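PDB 7CNE: sphingomyelinase C from Streptomyces griseocarneus, which belongs to the endonuclease/exonuclease/phosphatase family and has the two-sheet DNase I-like fold of that clan. Local coordinates for residues A[76-81]-A[115-120]; A[147-152]-A[193-198]; A[55-60]-A[97-102]; A[45-50]-A[106-111]. All blocks are in the same frame, centred on the assembly; numbering follows the deposited sequence.

Interaction 1 of 4, residues A[76-81]-A[115-120]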
loop_
_atom_site.group_PDB
_atom_site.type_symbol
_atom_site.label_atom_id
_atom_site.label_comp_id
_atom_site.label_asym_id
_atom_site.label_seq_id
_atom_site.Cartn_x
_atom_site.Cartn_y
_atom_site.Cartn_z
ATOM N N PRO A 76 -7.033 -1.040 11.838
ATOM C CA PRO A 76 -6.400 0.243 12.167
ATOM C C PRO A 76 -5.291 0.564 11.170
ATOM O O PRO A 76 -4.916 -0.242 10.309
ATOM C CB PRO A 76 -5.836 0.026 13.581
ATOM C CG PRO A 76 -6.553 -1.194 14.116
ATOM C CD PRO A 76 -6.834 -2.043 12.900
ATOM N N VAL A 77 -4.763 1.779 11.280
ATOM C CA VAL A 77 -3.535 2.107 10.572
ATOM C C VAL A 77 -2.374 1.420 11.275
ATOM O O VAL A 77 -2.219 1.539 12.496
ATOM C CB VAL A 77 -3.330 3.629 10.508
ATOM C CG1 VAL A 77 -2.016 3.955 9.797
ATOM C CG2 VAL A 77 -4.505 4.297 9.799
ATOM N N VAL A 78 -1.567 0.676 10.511
ATOM C CA VAL A 78 -0.463 -0.085 11.087
ATOM C C VAL A 78 0.462 0.849 11.852
ATOM O O VAL A 78 0.851 1.913 11.351
ATOM C CB VAL A 78 0.314 -0.822 9.987
ATOM C CG1 VAL A 78 1.693 -1.258 10.502
ATOM C CG2 VAL A 78 -0.480 -2.016 9.462
ATOM N N GLY A 79 0.806 0.460 13.076
ATOM C CA GLY A 79 1.826 1.142 13.839
ATOM C C GLY A 79 1.353 2.285 14.713
ATOM O O GLY A 79 2.189 2.898 15.380
ATOM N N ARG A 80 0.050 2.608 14.714
ATOM C CA ARG A 80 -0.464 3.630 15.629
ATOM C C ARG A 80 -0.385 3.169 17.080
ATOM O O ARG A 80 0.115 3.896 17.948
ATOM C CB ARG A 80 -1.909 3.985 15.277
ATOM C CG ARG A 80 -2.073 5.290 14.549
ATOM C CD ARG A 80 -3.516 5.737 14.587
ATOM N NE ARG A 80 -3.908 6.327 13.315
ATOM C CZ ARG A 80 -5.111 6.830 13.060
ATOM N NH1 ARG A 80 -6.057 6.825 13.996
ATOM N NH2 ARG A 80 -5.366 7.346 11.867
ATOM N N SER A 81 -0.895 1.975 17.367
ATOM C CA SER A 81 -0.861 1.425 18.715
ATOM C C SER A 81 -1.140 -0.070 18.628
ATOM O O SER A 81 -1.345 -0.618 17.541
ATOM C CB SER A 81 -1.872 2.126 19.624
ATOM O OG SER A 81 -3.190 1.740 19.287
ATOM N N GLN A 115 -0.857 -6.945 12.930
ATOM C CA GLN A 115 0.157 -6.086 12.354
ATOM C C GLN A 115 1.522 -6.614 12.769
ATOM O O GLN A 115 1.678 -7.228 13.828
ATOM C CB GLN A 115 -0.024 -4.618 12.801
ATOM C CG GLN A 115 0.225 -4.395 14.279
ATOM C CD GLN A 115 0.161 -2.937 14.673
ATOM O OE1 GLN A 115 0.176 -2.045 13.821
ATOM N NE2 GLN A 115 0.093 -2.683 15.973
ATOM N N VAL A 116 2.506 -6.385 11.913
ATOM C CA VAL A 116 3.891 -6.731 12.197
ATOM C C VAL A 116 4.734 -5.556 11.731
ATOM O O VAL A 116 4.619 -5.128 10.578
ATOM C CB VAL A 116 4.316 -8.038 11.492
ATOM C CG1 VAL A 116 5.775 -8.376 11.789
ATOM C CG2 VAL A 116 3.380 -9.214 11.871
ATOM N N ILE A 117 5.551 -5.017 12.625
ATOM C CA ILE A 117 6.475 -3.932 12.290
ATOM C C ILE A 117 7.761 -4.552 11.745
ATOM O O ILE A 117 8.244 -5.568 12.260
ATOM C CB ILE A 117 6.739 -3.040 13.524
ATOM C CG1 ILE A 117 5.421 -2.518 14.118
ATOM C CG2 ILE A 117 7.763 -1.910 13.239
ATOM C CD1 ILE A 117 4.399 -2.027 13.123
ATOM N N PHE A 118 8.299 -3.967 10.679
ATOM C CA PHE A 118 9.471 -4.535 10.013
ATOM C C PHE A 118 10.673 -4.593 10.952
ATOM O O PHE A 118 10.924 -3.670 11.731
ATOM C CB PHE A 118 9.832 -3.705 8.778
ATOM C CG PHE A 118 8.918 -3.926 7.620
ATOM C CD1 PHE A 118 8.624 -5.219 7.192
ATOM C CD2 PHE A 118 8.352 -2.852 6.948
ATOM C CE1 PHE A 118 7.780 -5.431 6.117
ATOM C CE2 PHE A 118 7.502 -3.062 5.869
ATOM C CZ PHE A 118 7.210 -4.355 5.460
ATOM N N ASN A 119 11.418 -5.692 10.873
ATOM C CA ASN A 119 12.646 -5.827 11.647
ATOM C C ASN A 119 13.820 -5.113 10.999
ATOM O O ASN A 119 14.810 -4.827 11.687
ATOM C CB ASN A 119 12.994 -7.309 11.834
ATOM C CG ASN A 119 11.970 -8.042 12.657
ATOM O OD1 ASN A 119 11.332 -7.452 13.529
ATOM N ND2 ASN A 119 11.801 -9.339 12.391
ATOM N N ASP A 120 13.726 -4.816 9.702
ATOM C CA ASP A 120 14.817 -4.229 8.930
ATOM C C ASP A 120 14.320 -2.993 8.199
ATOM O O ASP A 120 13.295 -3.051 7.508
ATOM C CB ASP A 120 15.376 -5.238 7.914
ATOM C CG ASP A 120 15.893 -6.506 8.572
ATOM O OD1 ASP A 120 15.091 -7.436 8.772
ATOM O OD2 ASP A 120 17.108 -6.576 8.874
#
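Gln115 reaches from strand 110-117 into the type II beta turn that runs from Val77 to Arg80, and its amide bonds to the backbone within the turn, at Gly79, and just after it, at Ser81. The turn's own closing bond, from Arg80 N to Val77 O, is weak. Gly79 fills the third position of the turn with a positive phi of 90°, which suits glycine because a CB would press against the preceding carbonyl.

The polar contacts all pass through the one amide. Gln115 CG sits between its backbone N and carbonyl carbon (chi1 67°), and from there the chain runs out extended, which carries the amide to Gly79 N and Ser81 O. Gly79 N donates to Gln115 OE1 at 2.7 Å, lying in the carbonyl plane of the amide. The other end of the group gives a looser bond, Gln115 NE2 to Ser81 O at 3.0 Å, in which the donor stands above the plane of the Ser81 carbonyl. Gln115 NE2 also donates to Thr88 OG1, so both ends of this buried amide are satisfied and its rotation is fixed. Glutamine fits the place because it offers an acceptor and a donor at the end of a long arm.

The apolar contact pairs Val78 with Ile117, whose side chain also comes close to a bound EPE molecule. Val78 CG1 packs against the amide oxygen as well, 3.7 Å from Gln115 OE1. The end of Ile117 swings nearer than its base, placing CD1 4.1 Å from Gly79 CA and 3.8 Å from Val78 CG1.

Interaction 2 of 4, residues A[147-152]-A[193-198]. With SIN (succinic acid), chain C.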
loop_
_atom_site.group_PDB
_atom_site.type_symbol
_atom_site.label_atom_id
_atom_site.label_comp_id
_atom_site.label_asym_id
_atom_site.label_seq_id
_atom_site.Cartn_x
_atom_site.Cartn_y
_atom_site.Cartn_z
ATOM N N VAL A 147 -1.864 -9.593 2.829
ATOM C CA VAL A 147 -0.862 -8.774 3.506
ATOM C C VAL A 147 -0.826 -7.431 2.792
ATOM O O VAL A 147 -0.623 -7.375 1.575
ATOM C CB VAL A 147 0.529 -9.427 3.504
ATOM C CG1 VAL A 147 1.573 -8.484 4.162
ATOM C CG2 VAL A 147 0.494 -10.793 4.200
ATOM N N GLY A 148 -1.027 -6.354 3.536
ATOM C CA GLY A 148 -0.950 -5.004 2.995
ATOM C C GLY A 148 0.272 -4.328 3.584
ATOM O O GLY A 148 0.531 -4.450 4.782
ATOM N N THR A 149 1.030 -3.622 2.752
ATOM C CA THR A 149 2.271 -3.058 3.266
ATOM C C THR A 149 2.717 -1.871 2.425
ATOM O O THR A 149 2.125 -1.529 1.394
ATOM C CB THR A 149 3.383 -4.121 3.332
ATOM O OG1 THR A 149 4.459 -3.642 4.151
ATOM C CG2 THR A 149 3.924 -4.437 1.940
ATOM N N HIS A 150 3.764 -1.230 2.928
ATOM C CA HIS A 150 4.493 -0.164 2.258
ATOM C C HIS A 150 5.959 -0.441 2.578
ATOM O O HIS A 150 6.381 -0.248 3.718
ATOM C CB HIS A 150 4.048 1.207 2.778
ATOM C CG HIS A 150 4.681 2.365 2.074
ATOM N ND1 HIS A 150 4.552 3.664 2.522
ATOM C CD2 HIS A 150 5.434 2.426 0.948
ATOM C CE1 HIS A 150 5.210 4.474 1.712
ATOM N NE2 HIS A 150 5.748 3.750 0.744
ATOM N N ALA A 151 6.714 -0.933 1.606
ATOM C CA ALA A 151 8.073 -1.399 1.852
ATOM C C ALA A 151 9.073 -0.236 1.855
ATOM O O ALA A 151 8.747 0.912 1.537
ATOM C CB ALA A 151 8.472 -2.454 0.812
ATOM N N GLN A 152 10.308 -0.555 2.242
ATOM C CA GLN A 152 11.357 0.444 2.444
ATOM C C GLN A 152 11.519 1.378 1.243
ATOM O O GLN A 152 11.674 0.930 0.105
ATOM C CB GLN A 152 12.680 -0.274 2.726
ATOM C CG GLN A 152 13.921 0.631 2.703
ATOM C CD GLN A 152 13.983 1.524 3.912
ATOM O OE1 GLN A 152 13.833 1.052 5.031
ATOM N NE2 GLN A 152 14.192 2.828 3.699
ATOM N N GLY A 193 0.591 -3.770 -2.011
ATOM C CA GLY A 193 1.170 -2.582 -1.425
ATOM C C GLY A 193 2.028 -1.799 -2.391
ATOM O O GLY A 193 2.218 -2.168 -3.556
ATOM N N ASP A 194 2.505 -0.670 -1.873
ATOM C CA ASP A 194 3.608 0.077 -2.459
ATOM C C ASP A 194 4.878 -0.662 -2.058
ATOM O O ASP A 194 5.380 -0.492 -0.943
ATOM C CB ASP A 194 3.602 1.514 -1.944
ATOM C CG ASP A 194 4.715 2.353 -2.524
ATOM O OD1 ASP A 194 5.605 1.801 -3.202
ATOM O OD2 ASP A 194 4.677 3.584 -2.313
ATOM N N LEU A 195 5.392 -1.508 -2.949
ATOM C CA LEU A 195 6.554 -2.315 -2.605
ATOM C C LEU A 195 7.872 -1.632 -2.938
ATOM O O LEU A 195 8.929 -2.193 -2.635
ATOM C CB LEU A 195 6.479 -3.688 -3.281
ATOM C CG LEU A 195 5.128 -4.389 -3.116
ATOM C CD1 LEU A 195 5.153 -5.768 -3.746
ATOM C CD2 LEU A 195 4.754 -4.481 -1.634
ATOM N N ASN A 196 7.832 -0.436 -3.531
ATOM C CA ASN A 196 9.019 0.388 -3.757
ATOM C C ASN A 196 10.077 -0.346 -4.574
ATOM O O ASN A 196 11.275 -0.127 -4.394
ATOM C CB ASN A 196 9.602 0.893 -2.430
ATOM C CG ASN A 196 9.148 2.301 -2.113
ATOM O OD1 ASN A 196 9.226 3.172 -2.964
ATOM N ND2 ASN A 196 8.651 2.529 -0.894
ATOM N N VAL A 197 9.621 -1.226 -5.464
ATOM C CA VAL A 197 10.463 -1.950 -6.410
ATOM C C VAL A 197 9.965 -1.634 -7.816
ATOM O O VAL A 197 8.804 -1.917 -8.147
ATOM C CB VAL A 197 10.423 -3.467 -6.158
ATOM C CG1 VAL A 197 11.194 -4.210 -7.245
ATOM C CG2 VAL A 197 10.968 -3.803 -4.771
ATOM N N ASP A 198 10.846 -1.088 -8.651
ATOM C CA ASP A 198 10.481 -0.744 -10.027
ATOM C C ASP A 198 10.322 -2.004 -10.874
ATOM O O ASP A 198 11.264 -2.794 -11.010
ATOM C CB ASP A 198 11.538 0.177 -10.628
ATOM C CG ASP A 198 11.152 0.699 -12.005
ATOM O OD1 ASP A 198 9.945 0.740 -12.333
ATOM O OD2 ASP A 198 12.071 1.065 -12.763
HETATM C C1 SIN C . 7.447 5.526 -2.335
HETATM O O1 SIN C . 7.405 5.204 -1.120
HETATM O O2 SIN C . 6.628 5.010 -3.133
HETATM C C2 SIN C . 8.498 6.497 -2.840
HETATM C C3 SIN C . 7.878 7.567 -3.730
HETATM C C4 SIN C . 6.864 8.403 -2.978
HETATM O O3 SIN C . 7.227 9.441 -2.385
HETATM O O4 SIN C . 5.652 8.080 -2.941
#
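His150 and Asp194 lie side by side and point the same way, each with CG anti to its own backbone N (chi1 -176° and -179°), the ring and carboxylate planes 23° apart. His150 NE2 comes within 3.2 Å of Asp194 OD2, but the angle is too poor for a hydrogen bond; the ring nitrogen donates instead to O1 of succinic acid at 2.9 Å, which meets it at the edge of the ring. Asp194 OD2 accepts from Asn16 ND2 and lies 2.6 Å from succinic acid O2. Thr149 pairs with Gly193 and His150 with Asp194 in parallel bridges, the end of strand 142-150 beside the chain leaving strand 188-192. Gly193-Asp194-Leu195-Asn196 matches the Gly-Asp-X-Asn signature of the family, consistent with a place in its active-site pocket. Gly193 suits the bend because a CB there would collide with Thr149 O. Ala151 N donates to Asp194 O at 2.9 Å, and the small Ala151 CB fits against Leu195 O. Thr149 CG2 meets Leu195 CD2 at 3.7 Å, the two side chains crossing at about a right angle. Asn196 ND2 is shared: it donates to Ala151 O at 2.9 Å, close to its own amide plane, and to succinic acid O1 at 3.0 Å.

Interaction 3 of 4, residues A[55-60]-A[97-102]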
loop_
_atom_site.group_PDB
_atom_site.type_symbol
_atom_site.label_atom_id
_atom_site.label_comp_id
_atom_site.label_asym_id
_atom_site.label_seq_id
_atom_site.Cartn_x
_atom_site.Cartn_y
_atom_site.Cartn_z
ATOM N N PHE A 55 -1.037 8.743 6.952
ATOM C CA PHE A 55 -0.294 9.124 8.148
ATOM C C PHE A 55 -1.048 10.132 9.008
ATOM O O PHE A 55 -0.956 10.092 10.242
ATOM C CB PHE A 55 1.053 9.743 7.760
ATOM C CG PHE A 55 2.022 8.790 7.111
ATOM C CD1 PHE A 55 2.324 7.571 7.697
ATOM C CD2 PHE A 55 2.661 9.142 5.922
ATOM C CE1 PHE A 55 3.243 6.711 7.104
ATOM C CE2 PHE A 55 3.583 8.286 5.318
ATOM C CZ PHE A 55 3.874 7.075 5.904
ATOM N N ASP A 56 -1.746 11.075 8.380
ATOM C CA ASP A 56 -2.499 12.060 9.140
ATOM C C ASP A 56 -3.694 11.383 9.797
ATOM O O ASP A 56 -4.567 10.844 9.105
ATOM C CB ASP A 56 -2.952 13.203 8.242
ATOM C CG ASP A 56 -3.662 14.277 9.023
ATOM O OD1 ASP A 56 -2.973 15.004 9.767
ATOM O OD2 ASP A 56 -4.900 14.366 8.922
ATOM N N ASN A 57 -3.726 11.402 11.132
ATOM C CA ASN A 57 -4.730 10.633 11.860
ATOM C C ASN A 57 -6.145 11.061 11.488
ATOM O O ASN A 57 -7.024 10.214 11.298
ATOM C CB ASN A 57 -4.509 10.775 13.367
ATOM C CG ASN A 57 -3.354 9.929 13.872
ATOM O OD1 ASN A 57 -2.418 9.627 13.132
ATOM N ND2 ASN A 57 -3.408 9.557 15.141
ATOM N N ALA A 58 -6.385 12.369 11.375
ATOM C CA ALA A 58 -7.739 12.849 11.121
ATOM C C ALA A 58 -8.168 12.555 9.687
ATOM O O ALA A 58 -9.268 12.043 9.454
ATOM C CB ALA A 58 -7.841 14.346 11.431
ATOM N N ALA A 59 -7.313 12.859 8.706
ATOM C CA ALA A 59 -7.707 12.597 7.322
ATOM C C ALA A 59 -7.852 11.099 7.065
ATOM O O ALA A 59 -8.774 10.664 6.355
ATOM C CB ALA A 59 -6.698 13.214 6.355
ATOM N N ALA A 60 -6.956 10.291 7.634
ATOM C CA ALA A 60 -7.102 8.843 7.522
ATOM C C ALA A 60 -8.389 8.362 8.187
ATOM O O ALA A 60 -9.103 7.523 7.630
ATOM C CB ALA A 60 -5.885 8.146 8.125
ATOM N N PRO A 97 6.437 8.482 17.211
ATOM C CA PRO A 97 5.162 9.144 16.893
ATOM C C PRO A 97 4.609 8.793 15.520
ATOM O O PRO A 97 3.404 8.919 15.304
ATOM C CB PRO A 97 5.505 10.642 16.967
ATOM C CG PRO A 97 6.952 10.720 17.378
ATOM C CD PRO A 97 7.580 9.404 17.120
ATOM N N GLU A 98 5.455 8.373 14.581
ATOM C CA GLU A 98 5.011 8.133 13.211
ATOM C C GLU A 98 4.567 6.682 13.049
ATOM O O GLU A 98 5.334 5.760 13.347
ATOM C CB GLU A 98 6.124 8.450 12.210
ATOM C CG GLU A 98 6.244 9.919 11.797
ATOM C CD GLU A 98 7.694 10.386 11.657
ATOM O OE1 GLU A 98 7.919 11.359 10.917
ATOM O OE2 GLU A 98 8.614 9.810 12.296
ATOM N N ASP A 99 3.341 6.484 12.569
ATOM C CA ASP A 99 2.861 5.139 12.292
ATOM C C ASP A 99 3.295 4.717 10.887
ATOM O O ASP A 99 3.949 5.465 10.158
ATOM C CB ASP A 99 1.345 5.041 12.493
ATOM C CG ASP A 99 0.540 5.926 11.535
ATOM O OD1 ASP A 99 0.781 5.901 10.308
ATOM O OD2 ASP A 99 -0.392 6.605 12.007
ATOM N N GLY A 100 2.943 3.484 10.505
ATOM C CA GLY A 100 3.330 2.942 9.209
ATOM C C GLY A 100 2.435 3.326 8.042
ATOM O O GLY A 100 2.766 3.003 6.898
ATOM N N GLY A 101 1.303 3.986 8.298
ATOM C CA GLY A 101 0.476 4.512 7.221
ATOM C C GLY A 101 -0.328 3.502 6.426
ATOM O O GLY A 101 -0.981 3.893 5.448
ATOM N N VAL A 102 -0.329 2.228 6.808
ATOM C CA VAL A 102 -1.026 1.184 6.057
ATOM C C VAL A 102 -2.334 0.832 6.754
ATOM O O VAL A 102 -2.353 0.579 7.968
ATOM C CB VAL A 102 -0.138 -0.063 5.893
ATOM C CG1 VAL A 102 -0.932 -1.211 5.297
ATOM C CG2 VAL A 102 1.062 0.267 5.009
HETATM O O HOH W 1 2.003 8.762 11.394
#
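Phe55 turns its CG anti to the carbonyl carbon (chi1 -67°), while Asp99 holds its own CG between backbone N and carbonyl carbon (chi1 63°), and these two settings bring ring and carboxylate together. Asp99 OD1 comes in at the edge of the ring, in its plane, 3.5 Å from Phe55 CD1, a position where the slightly positive ring hydrogens would suit an oxygen. Ring and carboxylate planes are 30° apart. The next ring atom, Phe55 CE1, rests on the backbone of the loop, 3.4 Å from Asp99 O and 3.5 Å from Gly101 CA. Glycine fits at 101 twice over: its phi is positive, and a CB would run into Phe55 CE1. Asp99 OD1 also accepts a weak bond from Gly101 N at 2.8 Å, an Asx turn that shapes the loop where it meets CD1 and CE1. A water links the backbones, accepting from Asp99 N at 2.9 Å and donating weakly to Phe55 O. Just past the phenylalanine, Asp56 OD2 accepts from Ala59 N at 2.9 Å, while its OD1 bonds to Thr22 OG1. The loop packs on the phenylalanine that precedes an aspartate N-cap, where strand 48-54 of the DNase I-like sandwich gives way to helix 57-66.

Interaction 4 of 4, residues A[45-50]-A[106-111]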
loop_
_atom_site.group_PDB
_atom_site.type_symbol
_atom_site.label_atom_id
_atom_site.label_comp_id
_atom_site.label_asym_id
_atom_site.label_seq_id
_atom_site.Cartn_x
_atom_site.Cartn_y
_atom_site.Cartn_z
ATOM N N GLY A 45 -16.129 -0.215 -6.179
ATOM C CA GLY A 45 -16.326 -1.490 -6.831
ATOM C C GLY A 45 -15.263 -2.521 -6.542
ATOM O O GLY A 45 -15.194 -3.533 -7.246
ATOM N N ASN A 46 -14.432 -2.300 -5.535
ATOM C CA ASN A 46 -13.433 -3.289 -5.175
ATOM C C ASN A 46 -13.953 -4.211 -4.081
ATOM O O ASN A 46 -14.943 -3.929 -3.408
ATOM C CB ASN A 46 -12.145 -2.596 -4.724
ATOM C CG ASN A 46 -11.618 -1.659 -5.776
ATOM O OD1 ASN A 46 -11.233 -2.095 -6.861
ATOM N ND2 ASN A 46 -11.620 -0.367 -5.482
ATOM N N ASP A 47 -13.243 -5.324 -3.889
ATOM C CA ASP A 47 -13.478 -6.182 -2.737
ATOM C C ASP A 47 -12.571 -5.834 -1.559
ATOM O O ASP A 47 -12.993 -5.925 -0.398
ATOM C CB ASP A 47 -13.267 -7.634 -3.146
ATOM C CG ASP A 47 -14.326 -8.097 -4.107
ATOM O OD1 ASP A 47 -15.472 -8.229 -3.647
ATOM O OD2 ASP A 47 -14.017 -8.286 -5.303
ATOM N N VAL A 48 -11.329 -5.466 -1.839
ATOM C CA VAL A 48 -10.341 -5.132 -0.813
ATOM C C VAL A 48 -9.619 -3.880 -1.273
ATOM O O VAL A 48 -9.331 -3.727 -2.466
ATOM C CB VAL A 48 -9.340 -6.290 -0.581
ATOM C CG1 VAL A 48 -8.325 -5.940 0.506
ATOM C CG2 VAL A 48 -10.080 -7.594 -0.239
ATOM N N VAL A 49 -9.348 -2.971 -0.330
ATOM C CA VAL A 49 -8.570 -1.760 -0.579
ATOM C C VAL A 49 -7.424 -1.730 0.424
ATOM O O VAL A 49 -7.648 -1.872 1.634
ATOM C CB VAL A 49 -9.427 -0.477 -0.469
ATOM C CG1 VAL A 49 -8.553 0.780 -0.682
ATOM C CG2 VAL A 49 -10.584 -0.501 -1.481
ATOM N N VAL A 50 -6.200 -1.574 -0.077
ATOM C CA VAL A 50 -5.008 -1.422 0.754
ATOM C C VAL A 50 -4.435 -0.034 0.489
ATOM O O VAL A 50 -4.072 0.289 -0.653
ATOM C CB VAL A 50 -3.958 -2.514 0.477
ATOM C CG1 VAL A 50 -2.774 -2.363 1.431
ATOM C CG2 VAL A 50 -4.566 -3.908 0.636
ATOM N N SER A 106 -12.209 -3.734 3.654
ATOM C CA SER A 106 -12.740 -4.932 3.028
ATOM C C SER A 106 -14.258 -4.899 3.001
ATOM O O SER A 106 -14.895 -4.563 4.002
ATOM C CB SER A 106 -12.255 -6.181 3.775
ATOM O OG SER A 106 -12.808 -7.347 3.211
ATOM N N LYS A 107 -14.817 -5.258 1.845
ATOM C CA LYS A 107 -16.241 -5.536 1.716
ATOM C C LYS A 107 -16.644 -6.784 2.497
ATOM O O LYS A 107 -17.793 -6.897 2.947
ATOM C CB LYS A 107 -16.567 -5.675 0.220
ATOM C CG LYS A 107 -17.907 -6.274 -0.108
ATOM C CD LYS A 107 -18.111 -6.339 -1.612
ATOM C CE LYS A 107 -19.482 -6.900 -1.927
ATOM N NZ LYS A 107 -19.680 -6.969 -3.392
ATOM N N TRP A 108 -15.714 -7.717 2.693
ATOM C CA TRP A 108 -15.897 -9.047 3.258
ATOM C C TRP A 108 -15.437 -9.099 4.711
ATOM O O TRP A 108 -14.451 -8.451 5.069
ATOM C CB TRP A 108 -15.125 -10.073 2.425
ATOM C CG TRP A 108 -15.552 -9.986 0.985
ATOM C CD1 TRP A 108 -14.960 -9.264 -0.017
ATOM C CD2 TRP A 108 -16.698 -10.609 0.404
ATOM N NE1 TRP A 108 -15.675 -9.405 -1.192
ATOM C CE2 TRP A 108 -16.740 -10.232 -0.957
ATOM C CE3 TRP A 108 -17.696 -11.457 0.900
ATOM C CZ2 TRP A 108 -17.739 -10.680 -1.827
ATOM C CZ3 TRP A 108 -18.687 -11.900 0.029
ATOM C CH2 TRP A 108 -18.699 -11.511 -1.314
ATOM N N PRO A 109 -16.159 -9.857 5.540
ATOM C CA PRO A 109 -15.852 -9.905 6.976
ATOM C C PRO A 109 -14.409 -10.297 7.252
ATOM O O PRO A 109 -13.854 -11.201 6.620
ATOM C CB PRO A 109 -16.821 -10.967 7.510
ATOM C CG PRO A 109 -17.982 -10.913 6.546
ATOM C CD PRO A 109 -17.342 -10.669 5.198
ATOM N N ILE A 110 -13.818 -9.624 8.236
ATOM C CA ILE A 110 -12.459 -9.923 8.672
ATOM C C ILE A 110 -12.532 -10.965 9.780
ATOM O O ILE A 110 -13.179 -10.745 10.808
ATOM C CB ILE A 110 -11.729 -8.660 9.149
ATOM C CG1 ILE A 110 -11.392 -7.757 7.958
ATOM C CG2 ILE A 110 -10.471 -9.048 9.904
ATOM C CD1 ILE A 110 -10.844 -6.368 8.356
ATOM N N VAL A 111 -11.876 -12.105 9.556
ATOM C CA VAL A 111 -11.828 -13.176 10.546
ATOM C C VAL A 111 -10.697 -12.936 11.535
ATOM O O VAL A 111 -10.817 -13.248 12.724
ATOM C CB VAL A 111 -11.685 -14.538 9.831
ATOM C CG1 VAL A 111 -11.472 -15.670 10.825
ATOM C CG2 VAL A 111 -12.910 -14.811 8.945
HETATM O O HOH W 2 -17.890 -8.120 -4.794
#
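Asp47 meets the indole of Trp108 at its edge: CB lies in the ring plane there, and the carboxylate oxygen OD1 takes the ring N-H. One face of the same indole carries Lys107 CG, 4.0 Å above the plane and offset toward the rim. The bond from Trp108 NE1 to Asp47 OD1 is short and nearly straight, 2.7 Å with an angle of 166°. It stays in the plane of the indole, yet it reaches the oxygen from above the carboxylate plane; the two flat groups are turned 35° against each other.

In the backbone, Lys107 N donates to Asp47 O at 3.0 Å. The neighbouring Val48 and Ser106 form an antiparallel, non-hydrogen-bonded pair joining strands 48-54 and 103-106, and both touch Leu137 of the second sheet. Ser106 OG donates to Trp108 O at 2.7 Å, on a lone pair of that carbonyl, tying 106 to 108. Lys107 runs fully extended from a CG anti to the backbone N (chi1 166°), and its aliphatic part passes Asp47 OD1.

Lys107 NZ stops 4.4 Å from Asp47 OD1, too far for a salt bridge; a water donates to Asp47 OD1, but its very short contact with Lys107 NZ makes a bridge between them doubtful. With Asp47 OD2 accepting from Lys11 N as well, the carboxylate is held from several directions, and the nearby ammonium probably helps to keep it in its charged form.

Overall arrangement
The four contacts spread through the two sheets of one DNase I-like sandwich. Interaction 4 sits where the chain passes from the seven-stranded sheet to the six-stranded one. The centres of interactions 1 and 4 are about 20 Å apart, as are those of interactions 3 and 4; interactions 1 and 3 are about 11 Å apart. Interaction 2 is centred about 14, 16 and 19 Å from interactions 1, 3 and 4. Along the chain, interaction 3 is nested inside the loop closed by interaction 4, interaction 1 crosses both, and interaction 2 comes last. Phe118, Val102 and Val50 pack against 147-152, so the histidine-bearing segment of the succinic acid site packs against residues of all three other contacts.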